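Local structure of conserved hypothetical protein (Streptococcus pneumoniae, 2GK4) at residues A[4-9]-A[225-230]; A[34-39]-A[44-49]; A[105-110]-A[123-128]. The protein probably takes part in pantothenate and coenzyme A metabolism as a flavoprotein-family enzyme with a Rossmann-like fold, although its exact function is not established. All coordinates share one frame; numbering follows the deposited sequence.

Overall arrangement
Interactions 1 and 2 lie close together in the alpha-beta-alpha body of the protein, with centres about 9 Å apart. They share the large mixed sheet, in which strands 5-9 and 45-50 are parallel neighbours. Interaction 1 joins the two ends of the chain, so the other two contacts fall between its segments in sequence. Of these two, interaction 2 comes first and closes before interaction 3 opens. Interaction 3 is remote: its centre is about 50 Å from that of interaction 1 and about 46 Å from that of interaction 2. It belongs to the region beside strands 97-104 and 133-140, where the second subunit packs. The chain thus separates a sheet-based body from an extension involved in dimer contact.

Interaction 1: residues A[4-9]-A[225-230]; sequences MKILVT and EKIQAY
Met-4, present as selenomethionine, reaches Tyr-230 with its selenium on a chain that is extended as far as SE and bent only at its end. The terminal methyl CE nearly eclipses CB (chi3 -12°), an uncommon torsion. SE lies 3.7 Å from Tyr-230 CB. It is 5.4 Å from the centroid of the Tyr-230 ring and 69° off the ring normal. This is an oblique Met-aromatic contact, and the two side chains cross at about a right angle. The ring has another neighbour within its own segment: Lys-226 O stands 3.7 Å above the plane, over the centre. Tyr-230 also stacks with His-156.

In the Rossmann-like core, the C-terminal helix 216-228 packs here against strand 5-9, one of the inner strands of the sheet. The second point of touch is purely aliphatic. Ile-6 CD1 meets Ile-227 CG2 at 3.9 Å, methyl to methyl. CG1 of Ile-6 is anti to the carbonyl carbon, and chi2 of -72° turns CD1 back toward its own backbone N, where it meets Ile-227. No hydrogen bond links the two segments. Both isoleucines are buried, and each also touches Leu-39 of helix 30-41. Ile-6 further packs on Val-87 and Ile-227 on Ile-89, both of strand 87-90.

Interaction 2: residues A[34-39]-A[44-49]; sequences IITETL and YEVCLI
Leu-39 and Tyr-44 are joined by the one hydrogen bond across this contact. Tyr-44 N donates to Leu-39 O at 3.1 Å, with a fairly straight N-H...O angle of 159°. The donor comes from above the carbonyl plane. The same oxygen also sits at the edge of the Tyr-44 ring, in its plane, with Leu-39 O 3.5 Å from Tyr-44 CD1. Backbone and ring therefore meet one carbonyl. Within the helix, Ile-34 O takes two bonds, from Thr-38 N and Thr-38 OG1, on opposite faces of its plane. Thr-36 OG1 is bonded back to Gly-32 O, and Tyr-44 OH to His-231 NE2.

The rest is mostly apolar. Leu-39 CB packs on Val-46 CG2 at 3.8 Å, and Leu-39 CD2 approaches Tyr-44 CD1 at 4.1 Å. Thr-36 CG2 meets Val-46 CG1 at 3.9 Å. The two branches of Val-46 thus serve two helix residues: CG1, anti to the backbone N (chi1 178°), goes to Thr-36, and CG2 goes to Leu-39. Leu-48 CD1 rests against the hydroxyl oxygen Thr-36 OG1 at 3.9 Å, the two side chains crossing at about a right angle.

The axes of the helix and strand segments run nearly antiparallel (159°) and approach to 8.9 Å. Strand 5-9, helix 30-41 and strand 45-50 form a beta-alpha-beta crossover, as in Rossmann folds. Val-8 of strand 5-9 and Leu-63 of strand 63-67 touch Thr-36, Val-46 and Leu-48, while helix 216-228 borders Ile-35, Thr-38 and Tyr-44.

Interaction 3: residues A[105-110]-A[123-128]; sequences LEEVQA and HQAKIS
The carboxylate of Glu-107 has one face turned to Lys-126. Lys-126 CG stands almost straight above that face, 4.1 Å from Glu-107 CD. Lys-126 CB lies over the same face, 4.0 Å from Glu-107 OE1. Ala-125 CA is nearer the carboxylate plane, beyond OE1 and 4.1 Å from it.

The one hydrogen bond across the contact is weak. Lys-126 N donates to Glu-107 OE1 at 3.4 Å, straight at 171° but tilted well out of the carboxylate plane. The placement of OE1 is less certain, as it is crowded by an atom elsewhere in the model. OE1 also has a firmer partner in Tyr-101 OH.

Glu-107 extends from the helix with CG anti to the backbone N (chi1 -167°), which carries the carboxylate to the loop. The side chain of Lys-126 is also extended and crosses it at about a right angle. Its methylenes make the touch, with CD 4.2 Å from Glu-107 CG. The charged ends stay apart, Lys-126 NZ being 5.8 Å from Glu-107 OE2, so any attraction between them is probably modest.

This is a surface contact that ties the loop before strand 133-140 back to helix 105-110. Ala-125 touches Tyr-101 and Thr-103 of strand 97-104, and Lys-126 has a backbone bond with Gly-104. Leu-105 and Val-108 turn to strand 133-140. Both, together with Gln-109, also pack on Leu-114 of the second subunit, which places helix 105-110 at the dimer interface.

Interaction 1: residues A[4-9]-A[225-230]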
loop_
_atom_site.group_PDB
_atom_site.type_symbol
_atom_site.label_atom_id
_atom_site.label_comp_id
_atom_site.label_asym_id
_atom_site.label_seq_id
_atom_site.Cartn_x
_atom_site.Cartn_y
_atom_site.Cartn_z
HETATM N N MSE A 4 -7.714 -9.882 33.193
HETATM C CA MSE A 4 -8.396 -9.363 32.014
HETATM C C MSE A 4 -7.484 -9.305 30.784
HETATM O O MSE A 4 -6.339 -8.875 30.853
HETATM C CB MSE A 4 -9.233 -8.111 32.325
HETATM C CG MSE A 4 -8.704 -6.738 32.033
HETATM SE SE MSE A 4 -10.089 -5.436 32.615
HETATM C CE MSE A 4 -11.591 -6.527 32.907
ATOM N N LYS A 5 -8.002 -9.839 29.686
ATOM C CA LYS A 5 -7.259 -10.020 28.457
ATOM C C LYS A 5 -7.624 -8.854 27.553
ATOM O O LYS A 5 -8.804 -8.472 27.473
ATOM C CB LYS A 5 -7.674 -11.327 27.792
ATOM C CG LYS A 5 -7.307 -12.602 28.569
ATOM C CD LYS A 5 -7.726 -13.820 27.760
ATOM C CE LYS A 5 -7.415 -15.127 28.477
ATOM N NZ LYS A 5 -7.852 -16.292 27.640
ATOM N N ILE A 6 -6.619 -8.284 26.899
ATOM C CA ILE A 6 -6.818 -7.072 26.104
ATOM C C ILE A 6 -6.650 -7.347 24.610
ATOM O O ILE A 6 -5.633 -7.874 24.184
ATOM C CB ILE A 6 -5.810 -5.959 26.510
ATOM C CG1 ILE A 6 -5.597 -5.908 28.039
ATOM C CG2 ILE A 6 -6.236 -4.612 25.929
ATOM C CD1 ILE A 6 -6.738 -5.379 28.826
ATOM N N LEU A 7 -7.653 -6.950 23.816
ATOM C CA LEU A 7 -7.576 -7.027 22.378
ATOM C C LEU A 7 -7.237 -5.633 21.855
ATOM O O LEU A 7 -7.834 -4.635 22.256
ATOM C CB LEU A 7 -8.947 -7.495 21.821
ATOM C CG LEU A 7 -9.114 -7.785 20.319
ATOM C CD1 LEU A 7 -8.187 -8.925 19.846
ATOM C CD2 LEU A 7 -10.577 -8.135 20.092
ATOM N N VAL A 8 -6.232 -5.560 20.992
ATOM C CA VAL A 8 -5.774 -4.286 20.479
ATOM C C VAL A 8 -5.742 -4.367 18.977
ATOM O O VAL A 8 -5.368 -5.420 18.402
ATOM C CB VAL A 8 -4.349 -3.892 21.047
ATOM C CG1 VAL A 8 -3.886 -2.562 20.457
ATOM C CG2 VAL A 8 -4.317 -3.867 22.608
ATOM N N THR A 9 -6.147 -3.285 18.299
ATOM C CA THR A 9 -5.920 -3.221 16.862
ATOM C C THR A 9 -4.999 -2.055 16.535
ATOM O O THR A 9 -5.013 -1.000 17.215
ATOM C CB THR A 9 -7.227 -3.069 16.008
ATOM O OG1 THR A 9 -7.763 -1.743 16.173
ATOM C CG2 THR A 9 -8.321 -4.120 16.416
ATOM N N GLU A 225 -3.876 3.259 33.313
ATOM C CA GLU A 225 -4.600 3.642 34.518
ATOM C C GLU A 225 -6.097 3.330 34.418
ATOM O O GLU A 225 -6.701 2.813 35.360
ATOM C CB GLU A 225 -4.368 5.136 34.794
ATOM C CG GLU A 225 -5.046 5.675 36.045
ATOM C CD GLU A 225 -5.044 7.194 36.082
ATOM O OE1 GLU A 225 -3.939 7.763 36.115
ATOM O OE2 GLU A 225 -6.138 7.807 36.083
ATOM N N LYS A 226 -6.696 3.644 33.272
ATOM C CA LYS A 226 -8.123 3.438 33.078
ATOM C C LYS A 226 -8.455 1.958 33.042
ATOM O O LYS A 226 -9.485 1.516 33.587
ATOM C CB LYS A 226 -8.591 4.163 31.820
ATOM C CG LYS A 226 -8.605 5.682 32.019
ATOM C CD LYS A 226 -9.134 6.394 30.802
ATOM C CE LYS A 226 -10.630 6.641 30.913
ATOM N NZ LYS A 226 -10.998 7.449 32.126
ATOM N N ILE A 227 -7.574 1.180 32.419
ATOM C CA ILE A 227 -7.782 -0.255 32.372
ATOM C C ILE A 227 -7.581 -0.883 33.754
ATOM O O ILE A 227 -8.355 -1.764 34.149
ATOM C CB ILE A 227 -6.891 -0.931 31.294
ATOM C CG1 ILE A 227 -7.449 -0.581 29.912
ATOM C CG2 ILE A 227 -6.873 -2.448 31.470
ATOM C CD1 ILE A 227 -6.479 -0.865 28.811
ATOM N N GLN A 228 -6.564 -0.431 34.476
ATOM C CA GLN A 228 -6.300 -0.971 35.815
ATOM C C GLN A 228 -7.514 -0.715 36.710
ATOM O O GLN A 228 -7.795 -1.508 37.610
ATOM C CB GLN A 228 -5.019 -0.395 36.429
ATOM C CG GLN A 228 -3.720 -0.908 35.789
ATOM C CD GLN A 228 -2.468 -0.219 36.314
ATOM O OE1 GLN A 228 -2.483 0.969 36.653
ATOM N NE2 GLN A 228 -1.368 -0.959 36.353
ATOM N N ALA A 229 -8.254 0.355 36.409
ATOM C CA ALA A 229 -9.448 0.753 37.165
ATOM C C ALA A 229 -10.665 -0.115 36.892
ATOM O O ALA A 229 -11.656 -0.053 37.632
ATOM C CB ALA A 229 -9.790 2.214 36.896
ATOM N N TYR A 230 -10.613 -0.900 35.818
ATOM C CA TYR A 230 -11.724 -1.778 35.483
ATOM C C TYR A 230 -11.806 -2.930 36.462
ATOM O O TYR A 230 -12.900 -3.375 36.799
ATOM C CB TYR A 230 -11.583 -2.326 34.066
ATOM C CG TYR A 230 -11.873 -1.354 32.941
ATOM C CD1 TYR A 230 -11.075 -1.345 31.791
ATOM C CD2 TYR A 230 -12.962 -0.480 32.990
ATOM C CE1 TYR A 230 -11.336 -0.484 30.730
ATOM C CE2 TYR A 230 -13.240 0.393 31.919
ATOM C CZ TYR A 230 -12.401 0.389 30.797
ATOM O OH TYR A 230 -12.641 1.225 29.725
#

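Interaction 2: residues A[34-39]-A[44-49]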
loop_
_atom_site.group_PDB
_atom_site.type_symbol
_atom_site.label_atom_id
_atom_site.label_comp_id
_atom_site.label_asym_id
_atom_site.label_seq_id
_atom_site.Cartn_x
_atom_site.Cartn_y
_atom_site.Cartn_z
ATOM N N ILE A 34 2.974 1.370 21.066
ATOM C CA ILE A 34 3.350 1.862 22.408
ATOM C C ILE A 34 2.319 1.419 23.442
ATOM O O ILE A 34 2.675 1.002 24.554
ATOM C CB ILE A 34 3.515 3.402 22.436
ATOM C CG1 ILE A 34 4.680 3.839 21.517
ATOM C CG2 ILE A 34 3.802 3.897 23.873
ATOM C CD1 ILE A 34 4.778 5.368 21.353
ATOM N N ILE A 35 1.043 1.464 23.072
ATOM C CA ILE A 35 -0.003 1.001 23.982
ATOM C C ILE A 35 0.207 -0.468 24.326
ATOM O O ILE A 35 0.157 -0.858 25.498
ATOM C CB ILE A 35 -1.391 1.262 23.373
ATOM C CG1 ILE A 35 -1.623 2.795 23.382
ATOM C CG2 ILE A 35 -2.486 0.512 24.169
ATOM C CD1 ILE A 35 -2.828 3.224 22.466
ATOM N N THR A 36 0.477 -1.263 23.299
ATOM C CA THR A 36 0.679 -2.698 23.479
ATOM C C THR A 36 1.885 -2.954 24.382
ATOM O O THR A 36 1.774 -3.748 25.324
ATOM C CB THR A 36 0.809 -3.426 22.122
ATOM O OG1 THR A 36 -0.401 -3.228 21.358
ATOM C CG2 THR A 36 1.036 -4.950 22.323
ATOM N N GLU A 37 3.025 -2.318 24.085
ATOM C CA GLU A 37 4.225 -2.429 24.957
ATOM C C GLU A 37 3.919 -2.074 26.405
ATOM O O GLU A 37 4.346 -2.759 27.329
ATOM C CB GLU A 37 5.323 -1.500 24.460
ATOM C CG GLU A 37 5.875 -1.925 23.125
ATOM C CD GLU A 37 6.787 -0.876 22.501
ATOM O OE1 GLU A 37 6.784 0.324 22.911
ATOM O OE2 GLU A 37 7.495 -1.256 21.560
ATOM N N THR A 38 3.162 -0.994 26.588
ATOM C CA THR A 38 2.798 -0.537 27.925
ATOM C C THR A 38 2.002 -1.592 28.660
ATOM O O THR A 38 2.298 -1.894 29.839
ATOM C CB THR A 38 2.063 0.813 27.884
ATOM O OG1 THR A 38 2.933 1.771 27.269
ATOM C CG2 THR A 38 1.718 1.300 29.293
ATOM N N LEU A 39 1.023 -2.187 27.972
ATOM C CA LEU A 39 0.189 -3.221 28.611
ATOM C C LEU A 39 0.996 -4.480 28.928
ATOM O O LEU A 39 0.891 -5.054 30.030
ATOM C CB LEU A 39 -1.022 -3.548 27.722
ATOM C CG LEU A 39 -1.937 -2.333 27.534
ATOM C CD1 LEU A 39 -2.871 -2.590 26.370
ATOM C CD2 LEU A 39 -2.707 -2.016 28.817
ATOM N N TYR A 44 -0.255 -7.612 31.363
ATOM C CA TYR A 44 -1.468 -8.040 30.639
ATOM C C TYR A 44 -1.165 -8.983 29.492
ATOM O O TYR A 44 -0.104 -8.892 28.867
ATOM C CB TYR A 44 -2.219 -6.823 30.060
ATOM C CG TYR A 44 -2.869 -6.019 31.148
ATOM C CD1 TYR A 44 -2.211 -4.933 31.705
ATOM C CD2 TYR A 44 -4.121 -6.387 31.664
ATOM C CE1 TYR A 44 -2.776 -4.196 32.736
ATOM C CE2 TYR A 44 -4.704 -5.656 32.697
ATOM C CZ TYR A 44 -4.022 -4.560 33.224
ATOM O OH TYR A 44 -4.562 -3.829 34.260
ATOM N N GLU A 45 -2.113 -9.884 29.244
ATOM C CA GLU A 45 -2.141 -10.721 28.064
ATOM C C GLU A 45 -2.793 -9.872 26.973
ATOM O O GLU A 45 -3.857 -9.275 27.207
ATOM C CB GLU A 45 -2.973 -11.974 28.341
ATOM C CG GLU A 45 -3.147 -12.870 27.120
ATOM C CD GLU A 45 -3.926 -14.144 27.458
ATOM O OE1 GLU A 45 -4.541 -14.732 26.523
ATOM O OE2 GLU A 45 -3.942 -14.519 28.664
ATOM N N VAL A 46 -2.112 -9.733 25.839
ATOM C CA VAL A 46 -2.607 -8.882 24.742
ATOM C C VAL A 46 -2.666 -9.684 23.457
ATOM O O VAL A 46 -1.726 -10.400 23.125
ATOM C CB VAL A 46 -1.685 -7.657 24.484
ATOM C CG1 VAL A 46 -2.222 -6.809 23.282
ATOM C CG2 VAL A 46 -1.544 -6.800 25.747
ATOM N N CYS A 47 -3.757 -9.533 22.713
ATOM C CA CYS A 47 -3.821 -10.053 21.366
ATOM C C CYS A 47 -3.863 -8.844 20.438
ATOM O O CYS A 47 -4.757 -7.975 20.570
ATOM C CB CYS A 47 -5.063 -10.926 21.190
ATOM S SG CYS A 47 -5.364 -11.337 19.426
ATOM N N LEU A 48 -2.861 -8.731 19.572
ATOM C CA LEU A 48 -2.776 -7.578 18.672
ATOM C C LEU A 48 -3.184 -7.963 17.265
ATOM O O LEU A 48 -2.545 -8.827 16.648
ATOM C CB LEU A 48 -1.329 -7.043 18.628
ATOM C CG LEU A 48 -1.075 -5.893 17.643
ATOM C CD1 LEU A 48 -1.864 -4.625 18.026
ATOM C CD2 LEU A 48 0.434 -5.577 17.509
ATOM N N ILE A 49 -4.245 -7.333 16.769
ATOM C CA ILE A 49 -4.634 -7.452 15.378
ATOM C C ILE A 49 -3.978 -6.286 14.656
ATOM O O ILE A 49 -4.174 -5.111 15.024
ATOM C CB ILE A 49 -6.167 -7.382 15.226
ATOM C CG1 ILE A 49 -6.828 -8.455 16.100
ATOM C CG2 ILE A 49 -6.588 -7.479 13.738
ATOM C CD1 ILE A 49 -6.322 -9.877 15.851
#

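Interaction 3: residues A[105-110]-A[123-128]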
loop_
_atom_site.group_PDB
_atom_site.type_symbol
_atom_site.label_atom_id
_atom_site.label_comp_id
_atom_site.label_asym_id
_atom_site.label_seq_id
_atom_site.Cartn_x
_atom_site.Cartn_y
_atom_site.Cartn_z
ATOM N N LEU A 105 -12.068 6.324 -18.407
ATOM C CA LEU A 105 -12.947 7.500 -18.371
ATOM C C LEU A 105 -14.042 7.473 -19.459
ATOM O O LEU A 105 -15.168 7.915 -19.211
ATOM C CB LEU A 105 -12.129 8.796 -18.495
ATOM C CG LEU A 105 -12.889 10.119 -18.322
ATOM C CD1 LEU A 105 -13.417 10.293 -16.908
ATOM C CD2 LEU A 105 -11.999 11.307 -18.717
ATOM N N GLU A 106 -13.694 6.966 -20.638
ATOM C CA GLU A 106 -14.616 6.908 -21.775
ATOM C C GLU A 106 -15.881 6.086 -21.489
ATOM O O GLU A 106 -16.987 6.537 -21.787
ATOM C CB GLU A 106 -13.894 6.415 -23.037
ATOM C CG GLU A 106 -12.828 5.345 -22.770
ATOM C CD GLU A 106 -11.416 5.912 -22.565
ATOM O OE1 GLU A 106 -10.790 6.306 -23.582
ATOM O OE2 GLU A 106 -10.933 5.932 -21.405
ATOM N N GLU A 107 -15.721 4.903 -20.885
ATOM C CA GLU A 107 -16.876 4.086 -20.449
ATOM C C GLU A 107 -17.761 4.853 -19.456
ATOM O O GLU A 107 -18.993 4.798 -19.539
ATOM C CB GLU A 107 -16.451 2.729 -19.851
ATOM C CG GLU A 107 -17.640 1.754 -19.701
ATOM C CD GLU A 107 -17.372 0.522 -18.815
ATOM O OE1 GLU A 107 -16.225 0.260 -18.427
ATOM O OE2 GLU A 107 -18.339 -0.212 -18.522
ATOM N N VAL A 108 -17.141 5.570 -18.517
ATOM C CA VAL A 108 -17.891 6.394 -17.553
ATOM C C VAL A 108 -18.640 7.535 -18.261
ATOM O O VAL A 108 -19.810 7.797 -17.984
ATOM C CB VAL A 108 -16.988 6.959 -16.438
ATOM C CG1 VAL A 108 -17.820 7.720 -15.375
ATOM C CG2 VAL A 108 -16.209 5.796 -15.753
ATOM N N GLN A 109 -17.955 8.200 -19.179
ATOM C CA GLN A 109 -18.566 9.282 -19.948
ATOM C C GLN A 109 -19.787 8.841 -20.762
ATOM O O GLN A 109 -20.734 9.619 -20.945
ATOM C CB GLN A 109 -17.516 9.930 -20.839
ATOM C CG GLN A 109 -16.694 10.948 -20.071
ATOM C CD GLN A 109 -15.562 11.560 -20.885
ATOM O OE1 GLN A 109 -14.869 10.869 -21.635
ATOM N NE2 GLN A 109 -15.367 12.869 -20.727
ATOM N N ALA A 110 -19.761 7.604 -21.245
ATOM C CA ALA A 110 -20.831 7.083 -22.092
ATOM C C ALA A 110 -22.036 6.609 -21.280
ATOM O O ALA A 110 -23.097 6.337 -21.842
ATOM C CB ALA A 110 -20.316 5.959 -22.950
ATOM N N HIS A 123 -13.766 -7.714 -14.702
ATOM C CA HIS A 123 -13.546 -8.442 -15.965
ATOM C C HIS A 123 -14.436 -7.961 -17.119
ATOM O O HIS A 123 -14.219 -8.342 -18.272
ATOM C CB HIS A 123 -13.688 -9.964 -15.771
ATOM C CG HIS A 123 -15.043 -10.397 -15.294
ATOM N ND1 HIS A 123 -16.146 -10.451 -16.123
ATOM C CD2 HIS A 123 -15.468 -10.812 -14.076
ATOM C CE1 HIS A 123 -17.192 -10.869 -15.432
ATOM N NE2 HIS A 123 -16.807 -11.090 -14.186
ATOM N N GLN A 124 -15.439 -7.140 -16.802
ATOM C CA GLN A 124 -16.322 -6.546 -17.804
ATOM C C GLN A 124 -15.784 -5.206 -18.335
ATOM O O GLN A 124 -16.290 -4.675 -19.335
ATOM C CB GLN A 124 -17.718 -6.307 -17.214
ATOM C CG GLN A 124 -18.368 -7.516 -16.560
ATOM C CD GLN A 124 -19.780 -7.222 -16.079
ATOM O OE1 GLN A 124 -20.057 -7.240 -14.881
ATOM N NE2 GLN A 124 -20.685 -6.940 -17.023
ATOM N N ALA A 125 -14.771 -4.668 -17.664
ATOM C CA ALA A 125 -14.346 -3.286 -17.869
ATOM C C ALA A 125 -13.653 -3.016 -19.202
ATOM O O ALA A 125 -12.875 -3.838 -19.695
ATOM C CB ALA A 125 -13.479 -2.823 -16.732
ATOM N N LYS A 126 -13.954 -1.849 -19.766
ATOM C CA LYS A 126 -13.254 -1.326 -20.937
ATOM C C LYS A 126 -12.110 -0.419 -20.467
ATOM O O LYS A 126 -12.305 0.786 -20.248
ATOM C CB LYS A 126 -14.232 -0.557 -21.827
ATOM C CG LYS A 126 -15.583 -1.242 -21.996
ATOM C CD LYS A 126 -16.450 -0.509 -22.999
ATOM C CE LYS A 126 -17.784 -1.199 -23.159
ATOM N NZ LYS A 126 -18.525 -0.655 -24.327
ATOM N N ILE A 127 -10.934 -1.025 -20.295
ATOM C CA ILE A 127 -9.725 -0.379 -19.768
ATOM C C ILE A 127 -8.519 -0.712 -20.637
ATOM O O ILE A 127 -8.344 -1.864 -21.035
ATOM C CB ILE A 127 -9.336 -0.892 -18.344
ATOM C CG1 ILE A 127 -10.076 -2.188 -17.997
ATOM C CG2 ILE A 127 -9.520 0.185 -17.286
ATOM C CD1 ILE A 127 -9.297 -3.121 -17.082
ATOM N N SER A 128 -7.685 0.296 -20.900
ATOM C CA SER A 128 -6.473 0.141 -21.711
ATOM C C SER A 128 -5.358 1.064 -21.219
ATOM O O SER A 128 -5.626 2.094 -20.596
ATOM C CB SER A 128 -6.765 0.455 -23.185
ATOM O OG SER A 128 -8.014 -0.077 -23.599
#